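Local coordinates for macrodomain protein (Streptomyces coelicolor, PDB 5E3B) that probably removes ADP-ribose from modified targets by hydrolysis, ADP-ribosylated thymidine in DNA being the likely substrate, at residues A[41-46]-A[140-145]; A[86-91]-A[98-103]; A[128-133]-A[166-171]. All blocks are in the same frame, centred on the assembly; numbering follows the deposited sequence.

Contact 1. Residues A[41-46]-A[140-145]; sequences MIAHVC and VHLPRI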
ATOM      1  N   MET A  41       8.043   1.204  -4.925  1.00 11.50           N
ATOM      2  CA  MET A  41       6.701   1.620  -4.575  0.62 11.71           C
ATOM      3  C   MET A  41       6.333   0.923  -3.306  1.00 12.01           C
ATOM      4  O   MET A  41       6.341  -0.287  -3.239  1.00 13.55           O
ATOM      5  CB  MET A  41       5.696   1.317  -5.652  0.62 12.68           C
ATOM      6  CG  MET A  41       4.354   1.824  -5.306  0.62 13.29           C
ATOM      7  SD  MET A  41       3.144   1.418  -6.548  0.62 15.11           S
ATOM      8  CE  MET A  41       3.628   2.415  -7.906  0.62 16.12           C
ATOM      9  N   ILE A  42       5.989   1.745  -2.309  1.00 10.69           N
ATOM     10  CA  ILE A  42       5.607   1.260  -0.978  1.00 11.06           C
ATOM     11  C   ILE A  42       4.095   1.314  -0.881  1.00 12.21           C
ATOM     12  O   ILE A  42       3.535   2.394  -0.909  1.00 13.92           O
ATOM     13  CB  ILE A  42       6.268   2.115   0.070  1.00 11.92           C
ATOM     14  CG1 ILE A  42       7.799   2.115  -0.108  1.00 15.91           C
ATOM     15  CG2 ILE A  42       5.851   1.722   1.448  1.00 13.80           C
ATOM     16  CD1 ILE A  42       8.382   3.321   0.501  1.00 15.85           C
ATOM     17  N   ALA A  43       3.425   0.167  -0.759  1.00 10.03           N
ATOM     18  CA  ALA A  43       1.980   0.105  -0.810  1.00 10.02           C
ATOM     19  C   ALA A  43       1.461  -0.340   0.515  1.00 10.54           C
ATOM     20  O   ALA A  43       2.013  -1.292   1.129  1.00 11.55           O
ATOM     21  CB  ALA A  43       1.531  -0.923  -1.856  1.00 11.57           C
ATOM     22  N   HIS A  44       0.416   0.342   0.993  1.00 10.58           N
ATOM     23  CA  HIS A  44      -0.132   0.035   2.295  1.00 10.04           C
ATOM     24  C   HIS A  44      -1.618   0.331   2.329  1.00 10.53           C
ATOM     25  O   HIS A  44      -2.160   1.103   1.548  1.00 10.86           O
ATOM     26  CB  HIS A  44       0.681   0.769   3.374  1.00 10.12           C
ATOM     27  CG  HIS A  44       0.461   2.264   3.338  1.00 10.68           C
ATOM     28  ND1 HIS A  44      -0.126   2.969   4.365  1.00 11.01           N
ATOM     29  CD2 HIS A  44       0.698   3.170   2.359  1.00 10.56           C
ATOM     30  CE1 HIS A  44      -0.261   4.232   4.035  1.00 11.40           C
ATOM     31  NE2 HIS A  44       0.207   4.388   2.820  1.00 10.97           N
ATOM     32  N   VAL A  45      -2.277  -0.294   3.306  1.00 11.38           N
ATOM     33  CA  VAL A  45      -3.705  -0.217   3.456  1.00 11.59           C
ATOM     34  C   VAL A  45      -4.194   0.957   4.325  1.00 12.00           C
ATOM     35  O   VAL A  45      -3.904   0.976   5.529  1.00 14.50           O
ATOM     36  CB  VAL A  45      -4.338  -1.513   3.990  1.00 13.38           C
ATOM     37  CG1 VAL A  45      -5.814  -1.354   4.020  1.00 15.63           C
ATOM     38  CG2 VAL A  45      -3.968  -2.643   3.030  1.00 13.86           C
ATOM     39  N   CYS A  46      -4.985   1.829   3.753  1.00 12.68           N
ATOM     40  CA  CYS A  46      -5.641   2.908   4.500  1.00 12.71           C
ATOM     41  C   CYS A  46      -7.114   2.637   4.639  1.00 14.58           C
ATOM     42  O   CYS A  46      -7.725   1.864   3.870  1.00 12.92           O
ATOM     43  CB  CYS A  46      -5.404   4.215   3.745  1.00 12.30           C
ATOM     44  SG  CYS A  46      -3.671   4.703   3.536  1.00 14.51           S
ATOM     45  N   VAL A 140       7.662  -3.580  -5.567  1.00 11.81           N
ATOM     46  CA  VAL A 140       6.624  -3.210  -4.602  1.00 12.43           C
ATOM     47  C   VAL A 140       7.015  -3.723  -3.208  1.00 12.70           C
ATOM     48  O   VAL A 140       7.589  -4.818  -3.108  1.00 14.05           O
ATOM     49  CB  VAL A 140       5.252  -3.695  -5.056  1.00 12.86           C
ATOM     50  CG1 VAL A 140       4.239  -3.467  -3.996  1.00 14.40           C
ATOM     51  CG2 VAL A 140       4.878  -2.962  -6.360  1.00 14.60           C
ATOM     52  N   HIS A 141       6.784  -2.904  -2.190  1.00 11.51           N
ATOM     53  CA  HIS A 141       7.267  -3.084  -0.801  1.00 11.70           C
ATOM     54  C   HIS A 141       6.102  -2.841   0.100  1.00 13.35           C
ATOM     55  O   HIS A 141       5.470  -1.753   0.094  1.00 12.32           O
ATOM     56  CB  HIS A 141       8.418  -2.092  -0.580  1.00 12.64           C
ATOM     57  CG  HIS A 141       9.543  -2.338  -1.521  1.00 12.77           C
ATOM     58  ND1 HIS A 141      10.556  -3.239  -1.255  1.00 13.38           N
ATOM     59  CD2 HIS A 141       9.759  -1.909  -2.783  1.00 12.26           C
ATOM     60  CE1 HIS A 141      11.383  -3.287  -2.263  1.00 12.95           C
ATOM     61  NE2 HIS A 141      10.901  -2.532  -3.237  1.00 13.77           N
ATOM     62  N   LEU A 142       5.700  -3.909   0.859  1.00 11.31           N
ATOM     63  CA  LEU A 142       4.522  -3.851   1.644  1.00 13.41           C
ATOM     64  C   LEU A 142       4.780  -4.301   3.085  1.00 12.70           C
ATOM     65  O   LEU A 142       5.503  -5.247   3.307  1.00 16.00           O
ATOM     66  CB  LEU A 142       3.371  -4.719   1.109  1.00 17.96           C
ATOM     67  CG  LEU A 142       2.831  -4.584  -0.337  1.00 18.05           C
ATOM     68  CD1 LEU A 142       3.478  -5.644  -1.114  1.00 20.77           C
ATOM     69  CD2 LEU A 142       1.309  -4.612  -0.390  1.00 23.40           C
ATOM     70  N   PRO A 143       4.191  -3.608   4.030  1.00 11.96           N
ATOM     71  CA  PRO A 143       4.262  -4.161   5.362  1.00 13.43           C
ATOM     72  C   PRO A 143       3.251  -5.285   5.487  1.00 13.51           C
ATOM     73  O   PRO A 143       2.210  -5.308   4.906  1.00 15.73           O
ATOM     74  CB  PRO A 143       3.791  -3.013   6.207  1.00 13.08           C
ATOM     75  CG  PRO A 143       2.841  -2.250   5.335  1.00 14.23           C
ATOM     76  CD  PRO A 143       3.424  -2.343   4.008  1.00 14.76           C
ATOM     77  N   ARG A 144       3.678  -6.211   6.339  1.00 18.22           N
ATOM     78  CA  ARG A 144       2.934  -7.356   6.629  1.00 21.40           C
ATOM     79  C   ARG A 144       1.944  -6.848   7.563  1.00 32.24           C
ATOM     80  O   ARG A 144       2.254  -5.993   8.480  1.00 35.04           O
ATOM     81  CB  ARG A 144       3.902  -8.406   7.289  1.00 21.02           C
ATOM     82  CG  ARG A 144       3.214  -9.598   7.778  1.00 23.57           C
ATOM     83  CD  ARG A 144       4.192 -10.371   8.646  1.00 19.37           C
ATOM     84  NE  ARG A 144       5.097 -11.128   7.815  1.00 19.76           N
ATOM     85  CZ  ARG A 144       4.806 -12.280   7.224  1.00 18.98           C
ATOM     86  NH1 ARG A 144       5.733 -12.834   6.469  1.00 24.01           N
ATOM     87  NH2 ARG A 144       3.618 -12.886   7.347  1.00 19.38           N
ATOM     88  N   ILE A 145       0.722  -7.196   7.229  1.00 31.65           N
ATOM     89  CA  ILE A 145      -0.354  -7.188   8.161  1.00 32.82           C
ATOM     90  C   ILE A 145      -0.856  -8.661   8.411  1.00 29.69           C
ATOM     91  O   ILE A 145      -1.158  -8.937   9.568  1.00 51.55           O
ATOM     92  CB  ILE A 145      -1.453  -6.192   7.678  1.00 28.29           C
ATOM     93  CG1 ILE A 145      -1.942  -6.450   6.257  1.00 25.16           C
ATOM     94  CG2 ILE A 145      -0.843  -4.767   7.761  1.00 30.14           C
ATOM     95  CD1 ILE A 145      -3.232  -5.760   5.838  1.00 25.33           C
TER
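M41 and I42 pair with V140 and H141 as neighbouring parallel strands, their axes 4.6 Å apart at the closest and 34° from parallel. Two backbone hydrogen bonds join them: H141 N to M41 O at 2.9 Å, and A43 N to H141 O, also 2.9 Å. Beyond A43 the strands splay, and P143, which has no N-H to give, takes the place where the next bond would start. Its CD lies 3.4 Å from A43 O, a carbonyl oxygen buried without a hydrogen-bonding partner. This is the middle of the macrodomain sheet, where 40-47 and 139-143 are two of the parallel strands of an alpha/beta/alpha fold. M41 and V140 face helix 119-136 with apolar chains, while I42 and H141 point to the other face. A43 is small enough for L142 to lie alongside: its CB meets L142 CD2 at 4.0 Å. With CG of H141 beside the backbone N (chi1 -60°) and the ring turned by chi2 (-87°), M41 O lies at the ring edge, near its plane; ND1 is hydrogen-bonded to Y175 OH and NE2 to S139 OG, so both nitrogens of this buried imidazole are satisfied. H44 reaches 140-145 through its CB, 4.2 Å from P143 CD. Where the strands have diverged, V45 CG2 still touches I145 CD1 at 4.3 Å.

Contact 2. Residues A[86-91]-A[98-103]; sequences GAVQFV and WVANMI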
ATOM      1  N   GLY A  86     -11.193   0.597  -2.735  1.00 16.52           N
ATOM      2  CA  GLY A  86     -10.478   0.106  -3.955  1.00 17.97           C
ATOM      3  C   GLY A  86      -9.640   1.120  -4.737  1.00 16.16           C
ATOM      4  O   GLY A  86      -8.801   0.740  -5.534  1.00 15.16           O
ATOM      5  N   ALA A  87      -9.767   2.414  -4.444  1.00 14.61           N
ATOM      6  CA  ALA A  87      -8.973   3.438  -5.088  1.00 14.32           C
ATOM      7  C   ALA A  87      -7.590   3.519  -4.430  1.00 13.84           C
ATOM      8  O   ALA A  87      -7.390   3.078  -3.309  1.00 14.95           O
ATOM      9  CB  ALA A  87      -9.636   4.794  -5.075  1.00 14.34           C
ATOM     10  N   VAL A  88      -6.668   4.033  -5.225  1.00 13.10           N
ATOM     11  CA  VAL A  88      -5.287   4.150  -4.819  1.00 13.05           C
ATOM     12  C   VAL A  88      -4.759   5.501  -5.263  1.00 13.37           C
ATOM     13  O   VAL A  88      -5.011   5.951  -6.382  1.00 14.66           O
ATOM     14  CB  VAL A  88      -4.409   3.063  -5.404  1.00 13.89           C
ATOM     15  CG1 VAL A  88      -2.980   3.215  -4.852  1.00 13.62           C
ATOM     16  CG2 VAL A  88      -4.935   1.720  -5.099  1.00 15.59           C
ATOM     17  N   GLN A  89      -3.982   6.162  -4.372  1.00 12.69           N
ATOM     18  CA  GLN A  89      -3.347   7.463  -4.633  1.00 13.02           C
ATOM     19  C   GLN A  89      -1.871   7.230  -4.585  1.00 12.87           C
ATOM     20  O   GLN A  89      -1.407   6.582  -3.637  1.00 13.70           O
ATOM     21  CB  GLN A  89      -3.748   8.427  -3.534  1.00 15.25           C
ATOM     22  CG  GLN A  89      -2.969   9.691  -3.385  1.00 16.61           C
ATOM     23  CD  GLN A  89      -3.416  10.550  -2.260  1.00 14.12           C
ATOM     24  OE1 GLN A  89      -3.358  10.163  -1.086  1.00 12.64           O
ATOM     25  NE2 GLN A  89      -3.910  11.715  -2.590  1.00 14.77           N
ATOM     26  N   PHE A  90      -1.109   7.689  -5.578  1.00 11.40           N
ATOM     27  CA  PHE A  90       0.308   7.443  -5.672  1.00 11.89           C
ATOM     28  C   PHE A  90       0.977   8.811  -5.368  1.00 13.13           C
ATOM     29  O   PHE A  90       0.647   9.849  -5.974  1.00 16.03           O
ATOM     30  CB  PHE A  90       0.748   6.925  -7.071  1.00 12.69           C
ATOM     31  CG  PHE A  90       0.056   5.643  -7.413  1.00 11.64           C
ATOM     32  CD1 PHE A  90       0.541   4.426  -6.957  1.00 12.33           C
ATOM     33  CD2 PHE A  90      -1.064   5.645  -8.187  1.00 12.01           C
ATOM     34  CE1 PHE A  90      -0.142   3.258  -7.191  1.00 12.82           C
ATOM     35  CE2 PHE A  90      -1.727   4.451  -8.507  1.00 12.69           C
ATOM     36  CZ  PHE A  90      -1.203   3.255  -8.054  1.00 13.00           C
ATOM     37  N   VAL A  91       1.901   8.807  -4.414  1.00 10.09           N
ATOM     38  CA  VAL A  91       2.500   9.981  -3.893  1.00 10.11           C
ATOM     39  C   VAL A  91       4.027   9.885  -3.992  1.00 10.24           C
ATOM     40  O   VAL A  91       4.642   9.007  -3.383  1.00  9.74           O
ATOM     41  CB  VAL A  91       2.148  10.252  -2.367  1.00 10.58           C
ATOM     42  CG1 VAL A  91       2.769  11.565  -1.910  1.00 10.16           C
ATOM     43  CG2 VAL A  91       0.631  10.230  -2.160  1.00  9.88           C
ATOM     44  N   TRP A  98       7.816   6.025  -4.521  1.00 11.26           N
ATOM     45  CA  TRP A  98       6.444   6.391  -4.448  1.00 12.02           C
ATOM     46  C   TRP A  98       5.810   5.615  -3.274  1.00 10.89           C
ATOM     47  O   TRP A  98       6.235   4.535  -2.964  1.00 11.25           O
ATOM     48  CB  TRP A  98       5.677   5.981  -5.695  1.00 14.00           C
ATOM     49  CG  TRP A  98       5.616   7.050  -6.805  1.00 16.77           C
ATOM     50  CD1 TRP A  98       4.599   7.933  -7.019  1.00 18.14           C
ATOM     51  CD2 TRP A  98       6.587   7.358  -7.732  1.00 18.41           C
ATOM     52  NE1 TRP A  98       4.856   8.768  -8.038  1.00 17.09           N
ATOM     53  CE2 TRP A  98       6.090   8.420  -8.512  1.00 18.81           C
ATOM     54  CE3 TRP A  98       7.826   6.819  -8.012  1.00 17.17           C
ATOM     55  CZ2 TRP A  98       6.803   9.001  -9.576  1.00 17.69           C
ATOM     56  CZ3 TRP A  98       8.538   7.372  -9.000  1.00 18.89           C
ATOM     57  CH2 TRP A  98       8.024   8.485  -9.794  1.00 21.16           C
ATOM     58  N   VAL A  99       4.874   6.258  -2.637  1.00  9.61           N
ATOM     59  CA  VAL A  99       3.927   5.609  -1.672  1.00  9.25           C
ATOM     60  C   VAL A  99       2.559   5.484  -2.307  1.00 10.69           C
ATOM     61  O   VAL A  99       1.987   6.483  -2.810  1.00 10.92           O
ATOM     62  CB  VAL A  99       3.884   6.390  -0.357  1.00 10.27           C
ATOM     63  CG1 VAL A  99       2.894   5.799   0.604  1.00 11.08           C
ATOM     64  CG2 VAL A  99       5.290   6.411   0.245  1.00 10.22           C
ATOM     65  N   ALA A 100       1.957   4.284  -2.200  1.00  9.39           N
ATOM     66  CA  ALA A 100       0.644   4.024  -2.720  1.00 10.45           C
ATOM     67  C   ALA A 100      -0.286   3.873  -1.531  1.00 10.11           C
ATOM     68  O   ALA A 100      -0.217   2.902  -0.765  1.00  9.95           O
ATOM     69  CB  ALA A 100       0.607   2.688  -3.549  1.00 10.47           C
ATOM     70  N   ASN A 101      -1.112   4.887  -1.320  1.00 10.17           N
ATOM     71  CA  ASN A 101      -2.115   4.861  -0.302  1.00 10.17           C
ATOM     72  C   ASN A 101      -3.382   4.155  -0.868  1.00 10.34           C
ATOM     73  O   ASN A 101      -4.084   4.698  -1.727  1.00 11.74           O
ATOM     74  CB  ASN A 101      -2.528   6.266   0.131  1.00 10.28           C
ATOM     75  CG  ASN A 101      -1.435   7.121   0.770  1.00 10.74           C
ATOM     76  OD1 ASN A 101      -0.479   6.672   1.377  1.00 11.16           O
ATOM     77  ND2 ASN A 101      -1.596   8.441   0.561  1.00 11.33           N
ATOM     78  N   MET A 102      -3.579   2.915  -0.450  1.00 11.10           N
ATOM     79  CA  MET A 102      -4.649   2.030  -0.960  1.00 11.66           C
ATOM     80  C   MET A 102      -5.852   2.133  -0.012  1.00 13.28           C
ATOM     81  O   MET A 102      -5.694   1.828   1.161  1.00 13.97           O
ATOM     82  CB  MET A 102      -4.244   0.590  -1.000  1.00 12.02           C
ATOM     83  CG  MET A 102      -3.029   0.331  -1.879  1.00 11.14           C
ATOM     84  SD  MET A 102      -2.638  -1.446  -2.112  1.00 13.05           S
ATOM     85  CE  MET A 102      -2.080  -1.842  -0.515  1.00 12.47           C
ATOM     86  N   ILE A 103      -7.020   2.430  -0.533  1.00 11.88           N
ATOM     87  CA  ILE A 103      -8.206   2.465   0.357  1.00 13.73           C
ATOM     88  C   ILE A 103      -8.755   1.056   0.414  1.00 15.44           C
ATOM     89  O   ILE A 103      -9.542   0.638  -0.492  1.00 15.38           O
ATOM     90  CB  ILE A 103      -9.244   3.497  -0.141  1.00 14.01           C
ATOM     91  CG1 ILE A 103      -8.669   4.905  -0.333  1.00 13.46           C
ATOM     92  CG2 ILE A 103     -10.389   3.507   0.878  1.00 15.81           C
ATOM     93  CD1 ILE A 103      -7.875   5.457   0.845  1.00 14.00           C
TER
HETATM   94  O   HOH W   1       2.649  10.699  -8.381  1.00 33.32           O
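V91 and N101 bury the most surface in this antiparallel beta hairpin, whose strands 88-94 and 97-105 form one edge of the macrodomain sheet, with 88-94 outermost. V91 is locked to V99 by a reciprocal pair of backbone bonds, V91 N to V99 O at 2.8 Å and V99 N to V91 O at 2.9 Å. Its branched side chain suits an extended strand: CG1 is anti to the backbone N (chi1 -177°), which leaves CG2 beside that nitrogen and 3.9 Å from N101 ND2. N101 bonds to Q89 through both backbone and side chain. The two side chains lie side by side and point the same way, but their amide planes are 67° apart, and ND2 gives a hydrogen to Q89 OE1 at 3.0 Å; the acceptor lies in the amide plane of N101. ND2 also bonds P67 O, while OD1 accepts from H44 NE2, so N101 is held from several directions in a buried place. On the other face of the sheet, A100 leaves room for F90, and V88 CG1 lies 3.6 Å above the F90 ring, toward its rim. I103 N bonds A87 O at 2.9 Å. At the far end a water donates to F90 O at 3.2 Å and accepts from W98 NE1 at 3.0 Å.

Contact 3. Residues A[128-133]-A[166-171]; sequences RVADRA and TRRGIP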
ATOM      1  N   ARG A 128      -4.590  -2.035  -9.163  1.00 13.47           N
ATOM      2  CA  ARG A 128      -4.166  -0.709  -9.551  1.00 13.89           C
ATOM      3  C   ARG A 128      -2.704  -0.369  -9.252  1.00 12.19           C
ATOM      4  O   ARG A 128      -2.039   0.326 -10.038  1.00 13.34           O
ATOM      5  CB  ARG A 128      -5.081   0.336  -8.940  1.00 14.02           C
ATOM      6  CG  ARG A 128      -6.462   0.176  -9.476  1.00 15.92           C
ATOM      7  CD  ARG A 128      -7.442   1.209  -8.988  1.00 18.94           C
ATOM      8  NE  ARG A 128      -8.759   0.920  -9.578  1.00 21.81           N
ATOM      9  CZ  ARG A 128      -9.866   1.647  -9.358  1.00 22.57           C
ATOM     10  NH1 ARG A 128      -9.803   2.758  -8.620  1.00 25.97           N
ATOM     11  NH2 ARG A 128     -11.050   1.261  -9.895  1.00 20.24           N
ATOM     12  N   VAL A 129      -2.205  -0.830  -8.106  1.00 11.23           N
ATOM     13  CA  VAL A 129      -0.789  -0.759  -7.799  1.00 10.77           C
ATOM     14  C   VAL A 129       0.019  -1.467  -8.863  1.00 10.58           C
ATOM     15  O   VAL A 129       1.044  -0.985  -9.293  1.00 10.31           O
ATOM     16  CB  VAL A 129      -0.525  -1.325  -6.377  1.00 11.47           C
ATOM     17  CG1 VAL A 129       0.940  -1.525  -6.110  1.00 13.17           C
ATOM     18  CG2 VAL A 129      -1.103  -0.376  -5.321  1.00 12.10           C
ATOM     19  N   ALA A 130      -0.424  -2.689  -9.222  1.00 11.23           N
ATOM     20  CA  ALA A 130       0.253  -3.453 -10.230  1.00 12.27           C
ATOM     21  C   ALA A 130       0.304  -2.698 -11.547  1.00 12.19           C
ATOM     22  O   ALA A 130       1.346  -2.677 -12.166  1.00 13.15           O
ATOM     23  CB  ALA A 130      -0.337  -4.788 -10.409  1.00 12.93           C
ATOM     24  N   ASP A 131      -0.817  -2.115 -11.975  1.00 13.75           N
ATOM     25  CA  ASP A 131      -0.795  -1.323 -13.253  1.00 14.46           C
ATOM     26  C   ASP A 131       0.289  -0.271 -13.196  1.00 13.11           C
ATOM     27  O   ASP A 131       1.051  -0.009 -14.142  1.00 14.45           O
ATOM     28  CB  ASP A 131      -2.143  -0.724 -13.558  1.00 14.66           C
ATOM     29  CG  ASP A 131      -3.274  -1.800 -13.718  1.00 18.69           C
ATOM     30  OD1 ASP A 131      -2.984  -2.949 -14.125  1.00 20.26           O
ATOM     31  OD2 ASP A 131      -4.437  -1.516 -13.349  1.00 20.67           O
ATOM     32  N   ARG A 132       0.308   0.493 -12.089  1.00 11.69           N
ATOM     33  CA  ARG A 132       1.275   1.632 -11.966  1.00 11.40           C
ATOM     34  C   ARG A 132       2.691   1.178 -11.814  1.00 12.56           C
ATOM     35  O   ARG A 132       3.640   1.718 -12.416  1.00 12.37           O
ATOM     36  CB  ARG A 132       0.771   2.519 -10.834  1.00 12.70           C
ATOM     37  CG  ARG A 132       1.477   3.850 -10.582  1.00 14.93           C
ATOM     38  CD  ARG A 132       1.212   4.814 -11.723  1.00 16.54           C
ATOM     39  NE  ARG A 132       1.886   6.093 -11.404  1.00 17.70           N
ATOM     40  CZ  ARG A 132       2.729   6.740 -12.229  1.00 18.34           C
ATOM     41  NH1 ARG A 132       3.044   6.310 -13.418  1.00 17.70           N
ATOM     42  NH2 ARG A 132       3.265   7.890 -11.786  1.00 15.91           N
ATOM     43  N   ALA A 133       2.922   0.088 -11.040  1.00 12.99           N
ATOM     44  CA  ALA A 133       4.251  -0.463 -10.874  1.00 13.14           C
ATOM     45  C   ALA A 133       4.745  -1.033 -12.158  1.00 13.27           C
ATOM     46  O   ALA A 133       5.934  -0.813 -12.490  1.00 14.03           O
ATOM     47  CB  ALA A 133       4.262  -1.515  -9.731  1.00 13.64           C
ATOM     48  N   THR A 166       2.613 -10.607  -8.075  1.00 13.67           N
ATOM     49  CA  THR A 166       3.518 -11.651  -8.543  1.00 15.17           C
ATOM     50  C   THR A 166       3.165 -12.205  -9.918  1.00 16.74           C
ATOM     51  O   THR A 166       4.081 -12.323 -10.788  1.00 16.95           O
ATOM     52  CB  THR A 166       3.574 -12.803  -7.470  1.00 17.18           C
ATOM     53  OG1 THR A 166       3.962 -12.163  -6.258  1.00 22.82           O
ATOM     54  CG2 THR A 166       4.653 -13.769  -7.910  1.00 21.62           C
ATOM     55  N   ARG A 167       1.882 -12.401 -10.152  1.00 16.94           N
ATOM     56  CA  ARG A 167       1.360 -12.952 -11.401  0.55 18.26           C
ATOM     57  C   ARG A 167       1.783 -12.085 -12.590  1.00 19.39           C
ATOM     58  O   ARG A 167       1.962 -12.567 -13.696  1.00 23.28           O
ATOM     59  CB  ARG A 167      -0.149 -13.033 -11.353  0.55 18.97           C
ATOM     60  CG  ARG A 167      -0.823 -13.789 -12.501  0.55 19.17           C
ATOM     61  CD  ARG A 167      -2.336 -13.703 -12.446  0.55 20.45           C
ATOM     62  NE  ARG A 167      -2.768 -12.310 -12.463  0.55 20.77           N
ATOM     63  CZ  ARG A 167      -2.919 -11.556 -13.541  0.55 21.64           C
ATOM     64  NH1 ARG A 167      -3.230 -10.292 -13.375  0.55 22.57           N
ATOM     65  NH2 ARG A 167      -2.700 -12.026 -14.774  0.55 22.85           N
ATOM     66  N   ARG A 168       1.937 -10.820 -12.346  1.00 19.48           N
ATOM     67  CA  ARG A 168       2.401  -9.914 -13.402  1.00 21.11           C
ATOM     68  C   ARG A 168       3.855  -9.688 -13.491  1.00 21.33           C
ATOM     69  O   ARG A 168       4.277  -8.844 -14.297  1.00 25.27           O
ATOM     70  CB  ARG A 168       1.643  -8.642 -13.219  1.00 24.60           C
ATOM     71  CG  ARG A 168       0.288  -8.964 -13.778  1.00 29.52           C
ATOM     72  CD  ARG A 168      -0.561  -7.830 -13.782  1.00 26.35           C
ATOM     73  NE  ARG A 168      -0.169  -6.719 -14.685  1.00 23.75           N
ATOM     74  CZ  ARG A 168      -0.873  -5.596 -14.587  1.00 22.31           C
ATOM     75  NH1 ARG A 168      -1.910  -5.550 -13.767  1.00 20.78           N
ATOM     76  NH2 ARG A 168      -0.594  -4.572 -15.317  1.00 25.18           N
ATOM     77  N   GLY A 169       4.655 -10.470 -12.793  1.00 18.99           N
ATOM     78  CA  GLY A 169       6.065 -10.349 -12.812  1.00 19.99           C
ATOM     79  C   GLY A 169       6.621  -9.169 -12.018  1.00 20.88           C
ATOM     80  O   GLY A 169       7.803  -8.885 -12.154  1.00 23.75           O
ATOM     81  N   ILE A 170       5.828  -8.608 -11.132  1.00 15.70           N
ATOM     82  CA  ILE A 170       6.271  -7.476 -10.321  1.00 15.23           C
ATOM     83  C   ILE A 170       6.972  -8.030  -9.063  1.00 15.75           C
ATOM     84  O   ILE A 170       6.360  -8.767  -8.282  1.00 15.33           O
ATOM     85  CB  ILE A 170       5.130  -6.567  -9.965  1.00 16.59           C
ATOM     86  CG1 ILE A 170       4.517  -5.956 -11.266  1.00 20.80           C
ATOM     87  CG2 ILE A 170       5.563  -5.488  -8.980  1.00 15.18           C
ATOM     88  CD1 ILE A 170       3.189  -5.426 -10.953  1.00 22.02           C
ATOM     89  N   PRO A 171       8.228  -7.610  -8.819  1.00 15.09           N
ATOM     90  CA  PRO A 171       8.873  -8.060  -7.580  1.00 16.41           C
ATOM     91  C   PRO A 171       8.138  -7.510  -6.329  1.00 15.67           C
ATOM     92  O   PRO A 171       7.786  -6.338  -6.281  1.00 15.37           O
ATOM     93  CB  PRO A 171      10.255  -7.446  -7.639  1.00 18.18           C
ATOM     94  CG  PRO A 171      10.458  -6.991  -9.096  1.00 17.78           C
ATOM     95  CD  PRO A 171       9.101  -6.720  -9.625  1.00 16.71           C
TER
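R168 and I170 are the residues of 166-171 that reach the helical segment 128-133, R168 from within a type I beta turn and I170 from just after it. T166 opens that turn, which ends at G169 and is closed by G169 N bonding to T166 O at 2.8 Å. R168, third in the turn, has a long chain bent at its third torsion (chi3 66°), which carries the guanidinium across to D131. There NH1 and NH2 share a single carboxylate oxygen, D131 OD1, at 2.8 Å from NH1 and 3.1 Å from NH2. The grip is end-on: OD1 lies in the guanidinium plane and uses its anti lone pair toward NH2, while the carboxylate itself is turned 47° from that plane. Two charged groups suit this exposed position, where the ion pair joins loop to helix and A130 CB lies over one face of the guanidinium. G169 takes a positive phi of 75°, easy for a residue without a side chain, and the chain turns back toward the protein. I170 then sends CD1 into the helix surface, 3.6 Å from A130 CB and 4.2 Å from A133 CB. The two alanines, about one helical turn apart, are short enough to let CD1 in, and it also rests 3.5 Å from A130 O. P171 leads into strand 172-176 and bonds through its carbonyl to V140 of strand 139-143. I170 thus packs between helix 119-136, L165 of helix 154-166 and V140, while V129 and R132, elsewhere on helix 119-136, lie against M41 of strand 40-47.

From the N terminus, the first of the segments to appear is 41-46, which waits almost a hundred residues for 140-145. Within that long span contact 2 opens and closes as a local hairpin, and 98-103 comes to lie beside 41-46 in the sheet, where I42 O probably bonds A100 N and C46 N probably bonds M102 O. The chain then enters helix 119-136, the first half of contact 3, before 140-145 closes contact 1; the loop 166-171 closes contact 3 later, so contacts 1 and 3 cross. Helix 119-136 spans all three: V129 packs on M102, R132 on F90, and A133 on V140, tying hairpin, central strands and the loop before strand 172-176 together.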